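Local structure of carbohydrate binding family 6 (Clostridium thermocellum, 5A8D) at residues A[35-40]-A[281-286]; A[54-59]-A[67-72]. The protein probably hydrolyses alpha-L-arabinofuranosidic bonds in arabinose-containing polysaccharides, as a family 43 glycoside hydrolase built on a five-bladed beta-propeller. One frame throughout, in Å; residues are numbered along the deposited sequence.

Contact 1: residues A[35-40]-A[281-286]; sequences RFTADP and VYHNRT
The backbones of 35-40 and 281-286 run in nearly opposite directions, 156° apart, and come nearest at Pro-40 and Tyr-282, whose CA atoms are 6.5 Å apart, too far for strand pairing. In this beta-propeller the contact ties the loop entering strand 40-45, of one blade, to the end of strand 277-283 in another. Pro-40, with no N-H to satisfy, lays its ring beside the strand, CG against the backbone of Tyr-282 and CB 4.2 Å from Val-281 CG2 in one of two modelled conformers of that valine. His-283 spans the gap: CG is anti to the backbone N (chi1 178°), which sends the imidazole toward the loop. In this conformer, one of two modelled, Ala-38 O sits over one ring face, 3.3 Å from CG, while the small CB of Ala-38 fits 3.7 Å from CE1. Arg-285 turns the face of its guanidinium to the edge of the same ring, with His-283 NE2 over its centre. Asn-266 ND2 hydrogen-bonds both Ala-38 O and Thr-37 OG1, joining carbonyl and hydroxyl through one amide. Arg-285 is poorly ordered; as modelled, its NH2 lies 3.0 Å from Thr-37 OG1. His-283 ND1, buried here, has no polar partner in the model.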
# COMPACT_ATOMS: atom_id res chain seq x y z
N ARG A 35 -22.02 39.37 -45.86
CA ARG A 35 -22.70 39.93 -47.03
C ARG A 35 -23.93 39.23 -47.54
O ARG A 35 -24.83 39.89 -48.14
CB ARG A 35 -21.78 40.04 -48.22
CG ARG A 35 -20.94 41.29 -48.19
CD ARG A 35 -20.81 41.83 -49.60
NE ARG A 35 -20.16 40.86 -50.49
CZ ARG A 35 -19.84 41.09 -51.76
NH1 ARG A 35 -20.11 42.27 -52.34
NH2 ARG A 35 -19.25 40.13 -52.49
N PHE A 36 -23.95 37.92 -47.35
CA PHE A 36 -25.02 37.09 -47.88
C PHE A 36 -25.89 36.46 -46.80
O PHE A 36 -26.53 35.43 -47.03
CB PHE A 36 -24.39 36.02 -48.76
CG PHE A 36 -23.62 36.60 -49.92
CD1 PHE A 36 -24.30 37.15 -50.98
CD2 PHE A 36 -22.23 36.64 -49.93
CE1 PHE A 36 -23.61 37.71 -52.06
CE2 PHE A 36 -21.54 37.20 -51.00
CZ PHE A 36 -22.23 37.73 -52.08
N THR A 37 -25.95 37.09 -45.62
CA THR A 37 -26.73 36.56 -44.52
C THR A 37 -27.37 37.74 -43.83
O THR A 37 -27.25 38.89 -44.30
CB THR A 37 -25.85 35.72 -43.60
OG1 THR A 37 -26.67 34.93 -42.71
CG2 THR A 37 -24.86 36.60 -42.82
N ALA A 38 -28.06 37.46 -42.75
CA ALA A 38 -28.74 38.47 -41.98
C ALA A 38 -28.34 38.29 -40.53
O ALA A 38 -28.49 37.20 -39.97
CB ALA A 38 -30.25 38.35 -42.17
N ASP A 39 -27.83 39.35 -39.93
CA ASP A 39 -27.45 39.30 -38.52
C ASP A 39 -28.57 39.96 -37.67
O ASP A 39 -28.88 41.10 -37.96
CB ASP A 39 -26.18 40.10 -38.31
CG ASP A 39 -24.98 39.58 -39.05
OD1 ASP A 39 -24.90 38.37 -39.33
OD2 ASP A 39 -24.13 40.44 -39.39
N PRO A 40 -29.11 39.30 -36.67
CA PRO A 40 -30.22 39.85 -35.92
C PRO A 40 -29.86 40.54 -34.64
O PRO A 40 -28.78 40.31 -34.06
CB PRO A 40 -31.05 38.63 -35.58
CG PRO A 40 -30.05 37.54 -35.41
CD PRO A 40 -28.95 37.85 -36.36
N VAL A 281 -32.78 34.67 -29.99
CA VAL A 281 -33.15 34.90 -31.36
C VAL A 281 -31.88 34.76 -32.23
O VAL A 281 -30.82 35.28 -31.88
CB VAL A 281 -33.95 36.23 -31.59
CG1 VAL A 281 -34.71 36.75 -30.34
CG2 VAL A 281 -33.14 37.31 -32.17
N TYR A 282 -32.01 34.01 -33.31
CA TYR A 282 -30.86 33.67 -34.12
C TYR A 282 -31.29 33.43 -35.54
O TYR A 282 -32.46 33.31 -35.81
CB TYR A 282 -30.10 32.51 -33.49
CG TYR A 282 -30.90 31.24 -33.37
CD1 TYR A 282 -31.79 31.06 -32.32
CD2 TYR A 282 -30.81 30.25 -34.33
CE1 TYR A 282 -32.55 29.94 -32.21
CE2 TYR A 282 -31.57 29.08 -34.21
CZ TYR A 282 -32.44 28.93 -33.16
OH TYR A 282 -33.23 27.80 -33.01
N HIS A 283 -30.34 33.44 -36.46
CA HIS A 283 -30.68 33.31 -37.89
C HIS A 283 -30.23 31.90 -38.27
O HIS A 283 -29.13 31.48 -37.96
CB HIS A 283 -30.02 34.45 -38.74
CG HIS A 283 -30.28 34.38 -40.22
ND1 HIS A 283 -31.32 35.03 -40.84
CD2 HIS A 283 -29.58 33.77 -41.21
CE1 HIS A 283 -31.28 34.80 -42.14
NE2 HIS A 283 -30.24 34.03 -42.39
N ASN A 284 -31.13 31.15 -38.91
CA ASN A 284 -30.77 29.80 -39.34
C ASN A 284 -31.80 29.34 -40.38
O ASN A 284 -32.90 28.97 -40.01
CB ASN A 284 -30.71 28.86 -38.15
CG ASN A 284 -30.22 27.45 -38.50
OD1 ASN A 284 -30.73 26.82 -39.43
ND2 ASN A 284 -29.27 26.93 -37.72
N ARG A 285 -31.40 29.41 -41.66
CA ARG A 285 -32.26 28.97 -42.80
C ARG A 285 -32.77 27.56 -42.64
O ARG A 285 -33.98 27.32 -42.81
CB ARG A 285 -31.51 29.04 -44.14
CG ARG A 285 -31.30 30.44 -44.71
CD ARG A 285 -30.18 30.49 -45.78
NE ARG A 285 -29.19 31.55 -45.54
CZ ARG A 285 -28.24 31.52 -44.58
NH1 ARG A 285 -28.17 30.50 -43.72
NH2 ARG A 285 -27.39 32.55 -44.45
N THR A 286 -31.88 26.64 -42.28
CA THR A 286 -32.21 25.23 -42.15
C THR A 286 -33.26 25.01 -41.08
O THR A 286 -34.30 24.42 -41.35
CB THR A 286 -30.98 24.36 -41.79
OG1 THR A 286 -29.88 24.68 -42.66
CG2 THR A 286 -31.31 22.87 -41.89

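Contact 2: residues A[54-59]-A[67-72]; sequences SHDSDA and NIPDIT
With chi1 at -57°, His-55 carries its ring beside its own backbone N, and Thr-72 tucks OG1 between its N and carbonyl carbon; together these torsions bring NE2 of His-55 to 2.9 Å from OG1 of Thr-72. The two belong to neighbouring antiparallel strands of one propeller blade, a beta-hairpin whose arms, 48-55 and 70-76, are joined by a long loop. The hydroxyl lies in the imidazole plane, but the bond is bent, with an N-H...O angle of 131°; Gln-298 OE1 is the hydroxyl's other partner. Histidine and threonine suit this partly exposed place, one offering a ring N-H and the other a short acceptor.

The backbone fastens the hairpin at the hydrogen-bonded pair His-55 and Asp-70, whose N and O atoms bond reciprocally, each at 2.9 Å. Pro-69 CA lies 3.2 Å from His-55 O in a CA-H...O contact. Asp-70 lies on the same face as His-55, its carboxylate plane 66° from the ring and OD1 3.7 Å from His-55 CB. On the other face, at the next pair, Ser-54 and Ile-71 meet loosely, and Ile-71 goes on to pack against Pro-104.

Beyond the paired residues, Pro-69 lays CG 3.3 Å from Asp-56 O, a ring with no N-H to satisfy, just before strand 70-76 begins. The carboxylate of Asp-56 is held by two bonds, one to each oxygen: Trp-102 NE1 donates to OD2, while Ser-57 OG donates to OD1 at 2.8 Å, arriving from above the carboxylate plane.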
# COMPACT_ATOMS: atom_id res chain seq x y z
N SER A 54 -29.45 42.95 -40.32
CA SER A 54 -28.65 43.47 -41.40
C SER A 54 -28.96 42.72 -42.69
O SER A 54 -29.31 41.54 -42.70
CB SER A 54 -27.13 43.40 -41.13
OG SER A 54 -26.72 42.07 -40.86
N HIS A 55 -28.81 43.47 -43.79
CA HIS A 55 -28.90 42.92 -45.15
C HIS A 55 -27.79 43.54 -45.95
O HIS A 55 -27.37 44.70 -45.72
CB HIS A 55 -30.27 43.20 -45.80
CG HIS A 55 -31.40 42.67 -44.99
ND1 HIS A 55 -31.69 41.32 -44.93
CD2 HIS A 55 -32.23 43.28 -44.11
CE1 HIS A 55 -32.67 41.13 -44.06
NE2 HIS A 55 -33.02 42.30 -43.56
N ASP A 56 -27.22 42.77 -46.88
CA ASP A 56 -26.22 43.39 -47.71
C ASP A 56 -26.50 43.04 -49.18
O ASP A 56 -26.98 43.91 -49.95
CB ASP A 56 -24.84 43.05 -47.14
CG ASP A 56 -23.71 43.81 -47.84
OD1 ASP A 56 -23.89 44.12 -49.04
OD2 ASP A 56 -22.66 44.05 -47.20
N SER A 57 -26.30 41.79 -49.55
CA SER A 57 -26.48 41.35 -50.95
C SER A 57 -27.10 39.94 -50.89
O SER A 57 -27.72 39.64 -49.88
CB SER A 57 -25.14 41.41 -51.70
OG SER A 57 -24.27 42.49 -51.33
N ASP A 58 -27.09 39.09 -51.93
CA ASP A 58 -27.21 39.37 -53.39
C ASP A 58 -28.09 38.23 -53.98
O ASP A 58 -27.85 37.75 -55.09
CB ASP A 58 -25.84 39.36 -54.12
CG ASP A 58 -25.80 40.29 -55.34
OD1 ASP A 58 -26.67 40.14 -56.24
OD2 ASP A 58 -24.89 41.15 -55.40
N ALA A 59 -29.10 37.80 -53.21
CA ALA A 59 -29.80 36.52 -53.44
C ALA A 59 -30.50 36.40 -54.80
O ALA A 59 -31.55 37.01 -55.01
CB ALA A 59 -30.79 36.26 -52.31
N ASN A 67 -31.77 43.04 -53.58
CA ASN A 67 -30.72 43.76 -52.82
C ASN A 67 -31.23 44.78 -51.78
O ASN A 67 -32.41 44.88 -51.50
CB ASN A 67 -29.78 44.52 -53.80
CG ASN A 67 -28.31 44.28 -53.52
OD1 ASN A 67 -27.56 45.21 -53.20
ND2 ASN A 67 -27.87 43.04 -53.66
N ILE A 68 -30.26 45.44 -51.17
CA ILE A 68 -30.25 46.84 -50.65
C ILE A 68 -29.65 46.71 -49.26
O ILE A 68 -30.34 46.19 -48.38
CB ILE A 68 -31.56 47.69 -50.62
CG1 ILE A 68 -31.28 49.14 -50.16
CG2 ILE A 68 -32.62 47.17 -49.63
CD1 ILE A 68 -29.99 49.78 -50.66
N PRO A 69 -28.35 47.09 -49.10
CA PRO A 69 -27.52 47.02 -47.91
C PRO A 69 -27.89 47.99 -46.76
O PRO A 69 -27.62 49.19 -46.83
CB PRO A 69 -26.12 47.39 -48.41
CG PRO A 69 -26.13 47.12 -49.86
CD PRO A 69 -27.52 47.29 -50.33
N ASP A 70 -28.43 47.45 -45.69
CA ASP A 70 -29.07 48.28 -44.72
C ASP A 70 -29.40 47.46 -43.45
O ASP A 70 -28.96 46.34 -43.35
CB ASP A 70 -30.33 48.94 -45.34
CG ASP A 70 -31.47 47.96 -45.65
OD1 ASP A 70 -31.35 46.76 -45.37
OD2 ASP A 70 -32.54 48.44 -46.13
N ILE A 71 -30.12 48.04 -42.51
CA ILE A 71 -30.74 47.32 -41.44
C ILE A 71 -32.26 47.56 -41.50
O ILE A 71 -32.69 48.68 -41.66
CB ILE A 71 -30.20 47.79 -40.08
CG1 ILE A 71 -28.70 47.44 -40.02
CG2 ILE A 71 -30.99 47.19 -38.93
CD1 ILE A 71 -27.93 48.07 -38.91
N THR A 72 -33.03 46.49 -41.35
CA THR A 72 -34.48 46.52 -41.36
C THR A 72 -34.98 46.06 -39.99
O THR A 72 -34.22 45.56 -39.14
CB THR A 72 -35.05 45.57 -42.43
OG1 THR A 72 -34.63 44.23 -42.16
CG2 THR A 72 -34.68 46.00 -43.85

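Overall arrangement
The two contacts meet along one blade. Loop 35-40 runs against 54-59, so that Arg-35 O lies 2.8 Å from Ser-57 N and Asp-39 O lies 3.1 Å from Ser-54 N, both probable hydrogen bonds; the loop thus faces the hairpin of contact 2 and the other blade of contact 1. Contact 1 is the more buried and bridges residues far apart in sequence, through the face of a histidine ring, small side chains and proline, with no clear direct hydrogen bond. Contact 2 joins segments close in sequence within one sheet, relies on backbone pairing and polar side chains, and frays into exposed, poorly ordered residues such as Asp-58 and Asn-67.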